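Local coordinates for protein nigritoxine (Vibrio nigripulchritudo, PDB 5M41) that is a bacterial toxin active against crustaceans and insects, with a fold described as new, at residues F560-D565 against G572-N577; P579-H584 against V695-A700; N597-E602 against A700-M705; L601-F606 against D647-R652. All coordinates share one frame; numbering follows the deposited sequence.

Interaction 1. Residues F560-D565 against G572-N577; sequences FNNIGD and GIIAVN
The side-chain oxygen of Asn562 is gripped by two backbone N-H groups that come from opposite faces of its amide: OD1 accepts from Ile573 N of the partner strand at 2.9 Å and from Gly564 N of its own segment at 2.8 Å. The contact is a beta hairpin at the outer end of an antiparallel six-stranded sheet, and the bond from Gly564, two residues on, makes an Asx turn where strand 560-562 gives way to the connection. With CG anti to the backbone N (chi1 -177°), the amide extends across to strand 571-576. Both donors stand well out of the amide plane, while ND2 bonds Asp565 O with that acceptor close to the plane. All three bonds restrict rotation of the amide.

Before Asn562 the strand pairing is regular. Asn561 N and O bond Ala575 O and N respectively, the latter N-H...O being nearly straight at 168°. Just beyond Asn562, toward the turn, Ile563 N adds a further bond to Ile573 O at 2.8 Å. On the face shared by Phe560, Asn562 and Ile574, the methyl CD1 of Ile574 lies 3.9 Å from Asn562 CB, and Thr701 and Asn704 of helix 688-704 pack against the same side. Beyond the paired residues Ile563 CG1 meets Ile573 CG2 at 3.7 Å with the two side chains roughly perpendicular, and Ile563 CD1 also touches Ala575 CB. At the far end, Val576 CB makes a CH-pi contact over one face of the Phe560 ring, 3.8 Å from its centroid and 21° off the ring normal.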
loop_
_atom_site.group_PDB
_atom_site.type_symbol
_atom_site.label_atom_id
_atom_site.label_comp_id
_atom_site.label_asym_id
_atom_site.label_seq_id
_atom_site.Cartn_x
_atom_site.Cartn_y
_atom_site.Cartn_z
ATOM N N PHE A 560 -24.368 20.938 12.445
ATOM C CA PHE A 560 -24.070 21.775 13.609
ATOM C C PHE A 560 -25.038 21.468 14.732
ATOM O O PHE A 560 -26.174 21.031 14.493
ATOM C CB PHE A 560 -24.174 23.261 13.255
ATOM C CG PHE A 560 -23.081 23.756 12.353
ATOM C CD1 PHE A 560 -22.032 24.531 12.871
ATOM C CD2 PHE A 560 -23.109 23.493 10.983
ATOM C CE1 PHE A 560 -21.021 25.012 12.048
ATOM C CE2 PHE A 560 -22.111 23.981 10.148
ATOM C CZ PHE A 560 -21.059 24.728 10.683
ATOM N N ASN A 561 -24.566 21.681 15.958
ATOM C CA ASN A 561 -25.372 21.555 17.165
ATOM C C ASN A 561 -25.089 22.745 18.038
ATOM O O ASN A 561 -24.011 23.344 17.936
ATOM C CB ASN A 561 -25.009 20.297 17.946
ATOM C CG ASN A 561 -25.358 19.042 17.204
ATOM O OD1 ASN A 561 -24.481 18.383 16.612
ATOM N ND2 ASN A 561 -26.638 18.718 17.183
ATOM N N ASN A 562 -26.053 23.076 18.896
ATOM C CA ASN A 562 -25.860 24.084 19.916
ATOM C C ASN A 562 -25.341 23.356 21.150
ATOM O O ASN A 562 -26.057 22.567 21.767
ATOM C CB ASN A 562 -27.180 24.813 20.192
ATOM C CG ASN A 562 -27.042 25.948 21.195
ATOM O OD1 ASN A 562 -25.946 26.291 21.670
ATOM N ND2 ASN A 562 -28.170 26.549 21.517
ATOM N N ILE A 563 -24.072 23.579 21.467
ATOM C CA ILE A 563 -23.469 22.994 22.664
ATOM C C ILE A 563 -23.480 24.032 23.792
ATOM O O ILE A 563 -22.939 23.799 24.877
ATOM C CB ILE A 563 -22.033 22.466 22.394
ATOM C CG1 ILE A 563 -21.127 23.595 21.842
ATOM C CG2 ILE A 563 -22.082 21.236 21.482
ATOM C CD1 ILE A 563 -19.633 23.310 21.874
ATOM N N GLY A 564 -24.090 25.183 23.527
ATOM C CA GLY A 564 -24.232 26.227 24.545
ATOM C C GLY A 564 -25.617 26.219 25.178
ATOM O O GLY A 564 -26.114 25.167 25.605
ATOM N N ASP A 565 -26.252 27.389 25.216
ATOM C CA ASP A 565 -27.561 27.560 25.886
ATOM C C ASP A 565 -28.660 28.043 24.958
ATOM O O ASP A 565 -28.406 28.308 23.781
ATOM C CB ASP A 565 -27.413 28.545 27.029
ATOM C CG ASP A 565 -26.560 28.001 28.131
ATOM O OD1 ASP A 565 -26.591 26.766 28.337
ATOM O OD2 ASP A 565 -25.851 28.799 28.781
ATOM N N GLY A 572 -25.960 31.048 22.697
ATOM C CA GLY A 572 -25.924 29.860 21.846
ATOM C C GLY A 572 -24.482 29.697 21.348
ATOM O O GLY A 572 -23.827 30.695 21.007
ATOM N N ILE A 573 -23.983 28.457 21.360
ATOM C CA ILE A 573 -22.625 28.119 20.908
ATOM C C ILE A 573 -22.785 27.020 19.855
ATOM O O ILE A 573 -23.128 25.874 20.189
ATOM C CB ILE A 573 -21.714 27.631 22.064
ATOM C CG1 ILE A 573 -21.556 28.719 23.140
ATOM C CG2 ILE A 573 -20.339 27.232 21.526
ATOM C CD1 ILE A 573 -20.862 28.262 24.417
ATOM N N ILE A 574 -22.575 27.383 18.584
ATOM C CA ILE A 574 -22.979 26.520 17.464
ATOM C C ILE A 574 -21.721 25.906 16.832
ATOM O O ILE A 574 -20.834 26.634 16.324
ATOM C CB ILE A 574 -23.796 27.295 16.392
ATOM C CG1 ILE A 574 -24.811 28.280 17.028
ATOM C CG2 ILE A 574 -24.467 26.338 15.409
ATOM C CD1 ILE A 574 -25.972 27.623 17.761
ATOM N N ALA A 575 -21.633 24.579 16.887
ATOM C CA ALA A 575 -20.391 23.857 16.565
ATOM C C ALA A 575 -20.620 22.731 15.576
ATOM O O ALA A 575 -21.564 21.935 15.724
ATOM C CB ALA A 575 -19.761 23.300 17.840
ATOM N N VAL A 576 -19.735 22.643 14.588
ATOM C CA VAL A 576 -19.853 21.620 13.566
ATOM C C VAL A 576 -19.364 20.256 14.124
ATOM O O VAL A 576 -18.584 20.228 15.085
ATOM C CB VAL A 576 -19.124 22.056 12.261
ATOM C CG1 VAL A 576 -17.614 21.875 12.373
ATOM C CG2 VAL A 576 -19.655 21.269 11.069
ATOM N N ASN A 577 -19.866 19.140 13.580
ATOM C CA ASN A 577 -19.455 17.816 14.039
ATOM C C ASN A 577 -18.036 17.419 13.642
ATOM O O ASN A 577 -17.390 16.637 14.369
ATOM C CB ASN A 577 -20.384 16.735 13.514
ATOM C CG ASN A 577 -21.737 16.746 14.182
ATOM O OD1 ASN A 577 -21.905 17.287 15.274
ATOM N ND2 ASN A 577 -22.713 16.128 13.526
#

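Interaction 2. Residues P579-H584 against V695-A700; sequences PYSFVH and VESMRA
Ser581 and Ser697 meet at the approach to strand 583-589, where helix 688-704 packs on one face of the six-stranded antiparallel sheet. The contact is made by van der Waals packing; no hydrogen bond joins the two segments.

Ser697 OG is satisfied within its own helix. It hydrogen-bonds Asn693 O one turn earlier, which leaves its oxygen lying against carbon across the interface: it is 3.3 Å from Ser581 CB. Ser581 N comes within 3.4 Å of the same OG, but at an angle too poor for a hydrogen bond. Within the incoming segment, Ser581 OG takes a weak bond from Val583 N at 3.5 Å; the serine torsion, with OG opposite the backbone N (chi1 172°), turns the hydroxyl toward the following residues.

Apolar contact follows at the next helix residue, Met698. Val583 directs its CB at the helix, and its two methyls divide the work: CG2 rests on the helix backbone, 3.8 Å from Met698 CA, while CG1 touches the methionine side chain. Val583 also touches Thr701, one turn on from Ser697. Every touching residue is buried. The methionine runs extended beyond CG and crosses the valine at about a right angle, their closest side-chain atoms being Val583 CG1 and Met698 CG, 3.9 Å apart.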
loop_
_atom_site.group_PDB
_atom_site.type_symbol
_atom_site.label_atom_id
_atom_site.label_comp_id
_atom_site.label_asym_id
_atom_site.label_seq_id
_atom_site.Cartn_x
_atom_site.Cartn_y
_atom_site.Cartn_z
ATOM N N PRO A 579 -14.569 16.162 13.110
ATOM C CA PRO A 579 -13.690 15.955 14.256
ATOM C C PRO A 579 -12.388 16.771 14.198
ATOM O O PRO A 579 -11.685 16.837 15.180
ATOM C CB PRO A 579 -13.404 14.443 14.221
ATOM C CG PRO A 579 -13.607 14.048 12.808
ATOM C CD PRO A 579 -14.615 14.987 12.216
ATOM N N TYR A 580 -12.109 17.405 13.066
ATOM C CA TYR A 580 -10.933 18.272 12.909
ATOM C C TYR A 580 -11.269 19.754 13.063
ATOM O O TYR A 580 -10.494 20.616 12.648
ATOM C CB TYR A 580 -10.304 18.039 11.525
ATOM C CG TYR A 580 -9.727 16.648 11.352
ATOM C CD1 TYR A 580 -8.417 16.355 11.737
ATOM C CD2 TYR A 580 -10.486 15.634 10.792
ATOM C CE1 TYR A 580 -7.888 15.073 11.570
ATOM C CE2 TYR A 580 -9.969 14.362 10.605
ATOM C CZ TYR A 580 -8.683 14.082 11.007
ATOM O OH TYR A 580 -8.214 12.817 10.807
ATOM N N SER A 581 -12.453 20.051 13.587
ATOM C CA SER A 581 -12.876 21.434 13.795
ATOM C C SER A 581 -12.274 22.027 15.054
ATOM O O SER A 581 -12.396 21.430 16.141
ATOM C CB SER A 581 -14.391 21.504 13.926
ATOM O OG SER A 581 -14.772 22.812 14.300
ATOM N N PHE A 582 -11.667 23.214 14.911
ATOM C CA PHE A 582 -11.092 23.973 16.038
ATOM C C PHE A 582 -11.739 25.345 16.164
ATOM O O PHE A 582 -11.180 26.271 16.800
ATOM C CB PHE A 582 -9.565 24.087 15.912
ATOM C CG PHE A 582 -8.868 22.759 16.003
ATOM C CD1 PHE A 582 -8.554 22.209 17.245
ATOM C CD2 PHE A 582 -8.585 22.028 14.851
ATOM C CE1 PHE A 582 -7.960 20.954 17.335
ATOM C CE2 PHE A 582 -7.992 20.765 14.930
ATOM C CZ PHE A 582 -7.680 20.234 16.175
ATOM N N VAL A 583 -12.933 25.455 15.575
ATOM C CA VAL A 583 -13.724 26.689 15.596
ATOM C C VAL A 583 -15.185 26.401 15.927
ATOM O O VAL A 583 -15.641 25.259 15.863
ATOM C CB VAL A 583 -13.673 27.451 14.239
ATOM C CG1 VAL A 583 -12.252 27.926 13.926
ATOM C CG2 VAL A 583 -14.229 26.594 13.099
ATOM N N HIS A 584 -15.910 27.457 16.274
ATOM C CA HIS A 584 -17.362 27.422 16.390
ATOM C C HIS A 584 -17.810 28.843 16.278
ATOM O O HIS A 584 -16.965 29.763 16.299
ATOM C CB HIS A 584 -17.815 26.773 17.702
ATOM C CG HIS A 584 -17.252 27.434 18.940
ATOM N ND1 HIS A 584 -17.769 28.574 19.457
ATOM C CD2 HIS A 584 -16.198 27.075 19.765
ATOM C CE1 HIS A 584 -17.074 28.922 20.552
ATOM N NE2 HIS A 584 -16.111 28.008 20.740
ATOM N N VAL A 695 -9.533 23.007 7.559
ATOM C CA VAL A 695 -9.848 24.151 6.736
ATOM C C VAL A 695 -11.349 24.151 6.402
ATOM O O VAL A 695 -12.048 25.166 6.579
ATOM C CB VAL A 695 -8.942 24.137 5.473
ATOM C CG1 VAL A 695 -9.463 25.069 4.394
ATOM C CG2 VAL A 695 -7.518 24.546 5.863
ATOM N N GLU A 696 -11.837 23.014 5.929
ATOM C CA GLU A 696 -13.257 22.868 5.599
ATOM C C GLU A 696 -14.141 23.157 6.817
ATOM O O GLU A 696 -15.166 23.800 6.662
ATOM C CB GLU A 696 -13.540 21.478 5.026
ATOM C CG GLU A 696 -15.001 21.191 4.712
ATOM C CD GLU A 696 -15.201 19.798 4.120
ATOM O OE1 GLU A 696 -14.671 18.815 4.692
ATOM O OE2 GLU A 696 -15.882 19.678 3.072
ATOM N N SER A 697 -13.734 22.709 8.016
ATOM C CA SER A 697 -14.444 23.060 9.268
ATOM C C SER A 697 -14.539 24.561 9.417
ATOM O O SER A 697 -15.593 25.098 9.748
ATOM C CB SER A 697 -13.715 22.545 10.504
ATOM O OG SER A 697 -13.897 21.164 10.672
ATOM N N MET A 698 -13.419 25.238 9.188
ATOM C CA MET A 698 -13.390 26.685 9.344
ATOM C C MET A 698 -14.322 27.405 8.374
ATOM O O MET A 698 -15.074 28.293 8.779
ATOM C CB MET A 698 -11.962 27.184 9.238
ATOM C CG MET A 698 -11.147 26.658 10.405
ATOM S SD MET A 698 -9.437 27.177 10.235
ATOM C CE MET A 698 -8.760 26.481 11.730
ATOM N N ARG A 699 -14.278 26.988 7.115
ATOM C CA ARG A 699 -15.124 27.543 6.060
ATOM C C ARG A 699 -16.619 27.266 6.295
ATOM O O ARG A 699 -17.452 28.169 6.155
ATOM C CB ARG A 699 -14.675 27.004 4.692
ATOM C CG ARG A 699 -13.396 27.650 4.184
ATOM C CD ARG A 699 -12.887 26.988 2.908
ATOM N NE ARG A 699 -11.639 27.607 2.460
ATOM C CZ ARG A 699 -10.771 27.055 1.607
ATOM N NH1 ARG A 699 -11.000 25.847 1.113
ATOM N NH2 ARG A 699 -9.671 27.718 1.245
ATOM N N ALA A 700 -16.955 26.034 6.669
ATOM C CA ALA A 700 -18.346 25.688 7.009
ATOM C C ALA A 700 -18.869 26.526 8.196
ATOM O O ALA A 700 -20.026 26.954 8.193
ATOM C CB ALA A 700 -18.496 24.188 7.286
#

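Interaction 3. Residues N597-E602 against A700-M705; sequences NHLTLE and ATAKNM
Met705 and Leu599 meet where helix 688-704 ends over strand 594-601, and the methionine side chain lies alongside Asn597. Its CB starts 3.9 Å from Asn597 OD1. CG then takes the position between the backbone N and the carbonyl carbon (chi1 67°), and this sends the sulfur toward the strand, where SD lies 3.6 Å from Leu599 CB. The chain is extended at chi2 but bends at chi3 (-73°), bringing the methyl back along the strand: CE ends 3.6 Å from His598 C and equally close to Asn597 OD1. The methionine thus touches three consecutive strand residues, mainly through the side chains of Asn597 and Leu599 and the backbone of His598, and the surface it buries in doing so is greater than that of any other residue in the two segments.

One hydrogen bond crosses the contact. Asn597 ND2 donates to Met705 O at 3.0 Å, with an N-H...O angle of 148°; the donor lies on a lone pair in the carbonyl plane, and the acceptor is nearly in the plane of the asparagine amide. The same nitrogen also hydrogen-bonds Glu656 OE2. Leu599 completes the join from the strand side, its CD1 reaching Thr701 CG2 at 3.7 Å and Ala702 N at the same distance, so one methyl sits against the last turn of the helix.

This buried interface places the C-terminal end of helix 688-704 over strand 594-601, with Leu712 of the following loop and Leu667 of helix 667-676 packed beside Leu599 and Ala702.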
loop_
_atom_site.group_PDB
_atom_site.type_symbol
_atom_site.label_atom_id
_atom_site.label_comp_id
_atom_site.label_asym_id
_atom_site.label_seq_id
_atom_site.Cartn_x
_atom_site.Cartn_y
_atom_site.Cartn_z
ATOM N N ASN A 597 -22.883 38.163 17.299
ATOM C CA ASN A 597 -22.516 37.037 16.455
ATOM C C ASN A 597 -21.027 37.086 16.133
ATOM O O ASN A 597 -20.529 38.120 15.681
ATOM C CB ASN A 597 -23.334 37.063 15.173
ATOM C CG ASN A 597 -23.169 35.804 14.337
ATOM O OD1 ASN A 597 -22.645 34.777 14.798
ATOM N ND2 ASN A 597 -23.643 35.872 13.090
ATOM N N HIS A 598 -20.305 36.002 16.411
ATOM C CA HIS A 598 -18.853 35.968 16.129
ATOM C C HIS A 598 -18.341 34.562 15.997
ATOM O O HIS A 598 -18.956 33.622 16.515
ATOM C CB HIS A 598 -18.057 36.710 17.205
ATOM C CG HIS A 598 -18.143 36.076 18.574
ATOM N ND1 HIS A 598 -19.213 36.259 19.399
ATOM C CD2 HIS A 598 -17.256 35.242 19.256
ATOM C CE1 HIS A 598 -19.015 35.571 20.546
ATOM N NE2 HIS A 598 -17.816 34.953 20.459
ATOM N N LEU A 599 -17.216 34.414 15.292
ATOM C CA LEU A 599 -16.538 33.121 15.122
ATOM C C LEU A 599 -15.414 33.030 16.143
ATOM O O LEU A 599 -14.692 34.013 16.380
ATOM C CB LEU A 599 -15.971 32.964 13.698
ATOM C CG LEU A 599 -15.373 31.582 13.352
ATOM C CD1 LEU A 599 -15.691 31.204 11.916
ATOM C CD2 LEU A 599 -13.865 31.510 13.632
ATOM N N THR A 600 -15.269 31.859 16.744
ATOM C CA THR A 600 -14.241 31.645 17.745
ATOM C C THR A 600 -13.290 30.558 17.308
ATOM O O THR A 600 -13.720 29.488 16.893
ATOM C CB THR A 600 -14.844 31.254 19.102
ATOM O OG1 THR A 600 -15.508 32.398 19.633
ATOM C CG2 THR A 600 -13.749 30.825 20.095
ATOM N N LEU A 601 -12.004 30.872 17.398
ATOM C CA LEU A 601 -10.943 29.915 17.200
ATOM C C LEU A 601 -10.510 29.413 18.571
ATOM O O LEU A 601 -10.195 30.211 19.460
ATOM C CB LEU A 601 -9.751 30.590 16.491
ATOM C CG LEU A 601 -8.474 29.739 16.418
ATOM C CD1 LEU A 601 -8.671 28.492 15.543
ATOM C CD2 LEU A 601 -7.294 30.586 15.949
ATOM N N GLU A 602 -10.480 28.093 18.717
ATOM C CA GLU A 602 -10.104 27.439 19.954
ATOM C C GLU A 602 -8.566 27.344 20.083
ATOM O O GLU A 602 -7.950 26.338 19.715
ATOM C CB GLU A 602 -10.775 26.067 20.011
ATOM C CG GLU A 602 -12.296 26.138 20.082
ATOM C CD GLU A 602 -12.983 24.941 19.426
ATOM O OE1 GLU A 602 -12.404 23.838 19.411
ATOM O OE2 GLU A 602 -14.115 25.097 18.921
ATOM N N ALA A 700 -16.955 26.034 6.669
ATOM C CA ALA A 700 -18.346 25.688 7.009
ATOM C C ALA A 700 -18.869 26.526 8.196
ATOM O O ALA A 700 -20.026 26.954 8.193
ATOM C CB ALA A 700 -18.496 24.188 7.286
ATOM N N THR A 701 -18.009 26.773 9.189
ATOM C CA THR A 701 -18.391 27.521 10.382
ATOM C C THR A 701 -18.635 28.984 10.029
ATOM O O THR A 701 -19.648 29.542 10.426
ATOM C CB THR A 701 -17.358 27.335 11.510
ATOM O OG1 THR A 701 -17.322 25.950 11.891
ATOM C CG2 THR A 701 -17.698 28.158 12.737
ATOM N N ALA A 702 -17.734 29.583 9.238
ATOM C CA ALA A 702 -17.920 30.956 8.726
ATOM C C ALA A 702 -19.242 31.082 7.971
ATOM O O ALA A 702 -20.014 32.024 8.188
ATOM C CB ALA A 702 -16.762 31.357 7.817
ATOM N N LYS A 703 -19.499 30.119 7.093
ATOM C CA LYS A 703 -20.700 30.132 6.278
ATOM C C LYS A 703 -21.971 29.987 7.128
ATOM O O LYS A 703 -22.937 30.725 6.954
ATOM C CB LYS A 703 -20.633 29.011 5.243
ATOM C CG LYS A 703 -21.860 28.958 4.359
ATOM C CD LYS A 703 -21.755 27.902 3.274
ATOM C CE LYS A 703 -23.013 27.923 2.422
ATOM N NZ LYS A 703 -22.746 27.420 1.048
ATOM N N ASN A 704 -21.958 29.022 8.036
ATOM C CA ASN A 704 -23.120 28.735 8.867
ATOM C C ASN A 704 -23.561 29.908 9.765
ATOM O O ASN A 704 -24.734 30.017 10.083
ATOM C CB ASN A 704 -22.888 27.480 9.707
ATOM C CG ASN A 704 -24.180 26.924 10.271
ATOM O OD1 ASN A 704 -25.114 26.622 9.519
ATOM N ND2 ASN A 704 -24.256 26.810 11.596
ATOM N N MET A 705 -22.632 30.776 10.165
ATOM C CA MET A 705 -22.962 31.984 10.941
ATOM C C MET A 705 -23.396 33.146 10.031
ATOM O O MET A 705 -23.571 34.286 10.495
ATOM C CB MET A 705 -21.762 32.415 11.802
ATOM C CG MET A 705 -20.559 32.908 10.999
ATOM S SD MET A 705 -19.172 33.438 12.035
ATOM C CE MET A 705 -19.771 34.986 12.717
#

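Interaction 4. Residues L601-F606 against D647-R652; sequences LESNAF and DNIHFR
Leu601 and Ile649 exchange a reciprocal pair of backbone hydrogen bonds: Leu601 N to Ile649 O at 2.8 Å and Ile649 N to Leu601 O at 3.1 Å, the second almost straight at 177°. Next to this pair, Ser603 OG donates to Asp647 O at 2.9 Å, on a lone pair in the carbonyl plane. The hydroxyl lies opposite its own carbonyl carbon (chi1 -61°), which directs it at the chain entering strand 649-652.

Asn648 OD1 faces the first turn of the helix. It takes a weak bond from Ser603 N at 3.3 Å, and a water that donates to it at 2.7 Å in turn accepts from Asn604 N, so one amide oxygen serves two backbone N-H groups at the start of the helix, one of them through water. Here strand 594-601 of the six-stranded antiparallel sheet passes directly into helix 603-614, with Glu602 as N-cap residue and the centre of an inverse gamma turn. Glu602 OE1 forms a salt bridge with Lys632.

Further out, Leu601 and Ile649 lie side by side on the same face of the sheet, pointing the same way, with their CB atoms 4.0 Å apart. Leu725 and Tyr721 of helix 719-731 pack against that face. The isoleucine also lines the serine hydroxyl, its CG1 coming within 3.4 Å of Ser603 OG.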
loop_
_atom_site.group_PDB
_atom_site.type_symbol
_atom_site.label_atom_id
_atom_site.label_comp_id
_atom_site.label_asym_id
_atom_site.label_seq_id
_atom_site.Cartn_x
_atom_site.Cartn_y
_atom_site.Cartn_z
ATOM N N LEU A 601 -12.004 30.872 17.398
ATOM C CA LEU A 601 -10.943 29.915 17.200
ATOM C C LEU A 601 -10.510 29.413 18.571
ATOM O O LEU A 601 -10.195 30.211 19.460
ATOM C CB LEU A 601 -9.751 30.590 16.491
ATOM C CG LEU A 601 -8.474 29.739 16.418
ATOM C CD1 LEU A 601 -8.671 28.492 15.543
ATOM C CD2 LEU A 601 -7.294 30.586 15.949
ATOM N N GLU A 602 -10.480 28.093 18.717
ATOM C CA GLU A 602 -10.104 27.439 19.954
ATOM C C GLU A 602 -8.566 27.344 20.083
ATOM O O GLU A 602 -7.950 26.338 19.715
ATOM C CB GLU A 602 -10.775 26.067 20.011
ATOM C CG GLU A 602 -12.296 26.138 20.082
ATOM C CD GLU A 602 -12.983 24.941 19.426
ATOM O OE1 GLU A 602 -12.404 23.838 19.411
ATOM O OE2 GLU A 602 -14.115 25.097 18.921
ATOM N N SER A 603 -7.982 28.402 20.636
ATOM C CA SER A 603 -6.544 28.652 20.570
ATOM C C SER A 603 -5.688 27.481 21.005
ATOM O O SER A 603 -4.881 26.985 20.224
ATOM C CB SER A 603 -6.199 29.876 21.413
ATOM O OG SER A 603 -6.873 31.005 20.904
ATOM N N ASN A 604 -5.876 27.035 22.243
ATOM C CA ASN A 604 -5.009 26.019 22.820
ATOM C C ASN A 604 -5.274 24.640 22.240
ATOM O O ASN A 604 -4.337 23.838 22.101
ATOM C CB ASN A 604 -5.077 26.018 24.360
ATOM C CG ASN A 604 -4.386 27.236 24.976
ATOM O OD1 ASN A 604 -3.326 27.666 24.524
ATOM N ND2 ASN A 604 -4.988 27.792 26.014
ATOM N N ALA A 605 -6.528 24.373 21.869
ATOM C CA ALA A 605 -6.852 23.071 21.279
ATOM C C ALA A 605 -6.111 23.003 19.945
ATOM O O ALA A 605 -5.445 22.006 19.661
ATOM C CB ALA A 605 -8.354 22.888 21.083
ATOM N N PHE A 606 -6.229 24.087 19.168
ATOM C CA PHE A 606 -5.589 24.200 17.862
ATOM C C PHE A 606 -4.071 24.137 18.035
ATOM O O PHE A 606 -3.403 23.352 17.369
ATOM C CB PHE A 606 -6.010 25.506 17.149
ATOM C CG PHE A 606 -5.432 25.661 15.748
ATOM C CD1 PHE A 606 -5.955 24.933 14.660
ATOM C CD2 PHE A 606 -4.367 26.533 15.508
ATOM C CE1 PHE A 606 -5.433 25.078 13.375
ATOM C CE2 PHE A 606 -3.846 26.680 14.222
ATOM C CZ PHE A 606 -4.374 25.961 13.156
ATOM N N ASP A 647 -6.345 32.995 25.935
ATOM C CA ASP A 647 -7.787 32.939 25.647
ATOM C C ASP A 647 -8.018 32.466 24.220
ATOM O O ASP A 647 -7.080 32.392 23.426
ATOM C CB ASP A 647 -8.427 34.332 25.833
ATOM C CG ASP A 647 -9.926 34.271 26.194
ATOM O OD1 ASP A 647 -10.542 33.175 26.181
ATOM O OD2 ASP A 647 -10.496 35.345 26.516
ATOM N N ASN A 648 -9.271 32.152 23.907
ATOM C CA ASN A 648 -9.709 31.924 22.547
ATOM C C ASN A 648 -9.668 33.207 21.769
ATOM O O ASN A 648 -9.645 34.276 22.345
ATOM C CB ASN A 648 -11.135 31.352 22.528
ATOM C CG ASN A 648 -11.177 29.917 23.017
ATOM O OD1 ASN A 648 -10.151 29.226 23.039
ATOM N ND2 ASN A 648 -12.354 29.461 23.419
ATOM N N ILE A 649 -9.687 33.065 20.452
ATOM C CA ILE A 649 -9.482 34.133 19.493
ATOM C C ILE A 649 -10.807 34.342 18.747
ATOM O O ILE A 649 -11.459 33.378 18.391
ATOM C CB ILE A 649 -8.366 33.694 18.510
ATOM C CG1 ILE A 649 -6.988 33.952 19.141
ATOM C CG2 ILE A 649 -8.502 34.374 17.166
ATOM C CD1 ILE A 649 -5.820 33.240 18.483
ATOM N N HIS A 650 -11.196 35.594 18.522
ATOM C CA HIS A 650 -12.515 35.905 17.954
ATOM C C HIS A 650 -12.447 36.714 16.691
ATOM O O HIS A 650 -11.634 37.634 16.571
ATOM C CB HIS A 650 -13.385 36.627 18.996
ATOM C CG HIS A 650 -13.425 35.933 20.344
ATOM N ND1 HIS A 650 -14.073 34.765 20.541
ATOM C CD2 HIS A 650 -12.845 36.276 21.575
ATOM C CE1 HIS A 650 -13.918 34.375 21.834
ATOM N NE2 HIS A 650 -13.180 35.306 22.463
ATOM N N PHE A 651 -13.305 36.365 15.738
ATOM C CA PHE A 651 -13.473 37.108 14.496
ATOM C C PHE A 651 -14.946 37.489 14.380
ATOM O O PHE A 651 -15.818 36.740 14.820
ATOM C CB PHE A 651 -13.176 36.224 13.288
ATOM C CG PHE A 651 -11.747 35.756 13.173
ATOM C CD1 PHE A 651 -10.884 36.355 12.259
ATOM C CD2 PHE A 651 -11.304 34.643 13.877
ATOM C CE1 PHE A 651 -9.581 35.895 12.102
ATOM C CE2 PHE A 651 -10.004 34.170 13.721
ATOM C CZ PHE A 651 -9.144 34.801 12.831
ATOM N N ARG A 652 -15.235 38.632 13.775
ATOM C CA ARG A 652 -16.636 39.060 13.578
ATOM C C ARG A 652 -16.726 39.919 12.325
ATOM O O ARG A 652 -15.698 40.415 11.852
ATOM C CB ARG A 652 -17.198 39.798 14.814
ATOM C CG ARG A 652 -16.125 40.395 15.715
ATOM C CD ARG A 652 -16.616 41.235 16.882
ATOM N NE ARG A 652 -17.550 40.550 17.766
ATOM C CZ ARG A 652 -17.219 39.835 18.836
ATOM N NH1 ARG A 652 -15.964 39.664 19.179
ATOM N NH2 ARG A 652 -18.168 39.275 19.559
HETATM O O HOH W 1 -7.740 28.516 24.022
#

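All four contacts belong to one six-stranded antiparallel sheet and its covering helices. Interaction 1 pairs an outermost strand with its neighbour and interaction 4 joins strands nearer the other border; both are partly buried and rely on backbone bonds, supplemented by an asparagine oxygen in interaction 1 and by a serine hydroxyl and a weaker asparagine bond in interaction 4. Interactions 2 and 3 are fully buried, share helix 688-704 and Ala700, and place successive parts of that helix over neighbouring strands, mainly through side-chain packing, with one cross-contact hydrogen bond in interaction 3. Interactions 3 and 4 share Leu601 and Glu602. Phe560 of interaction 1 also packs on Asn704 of interaction 3, whereas interactions 1 and 4 do not touch.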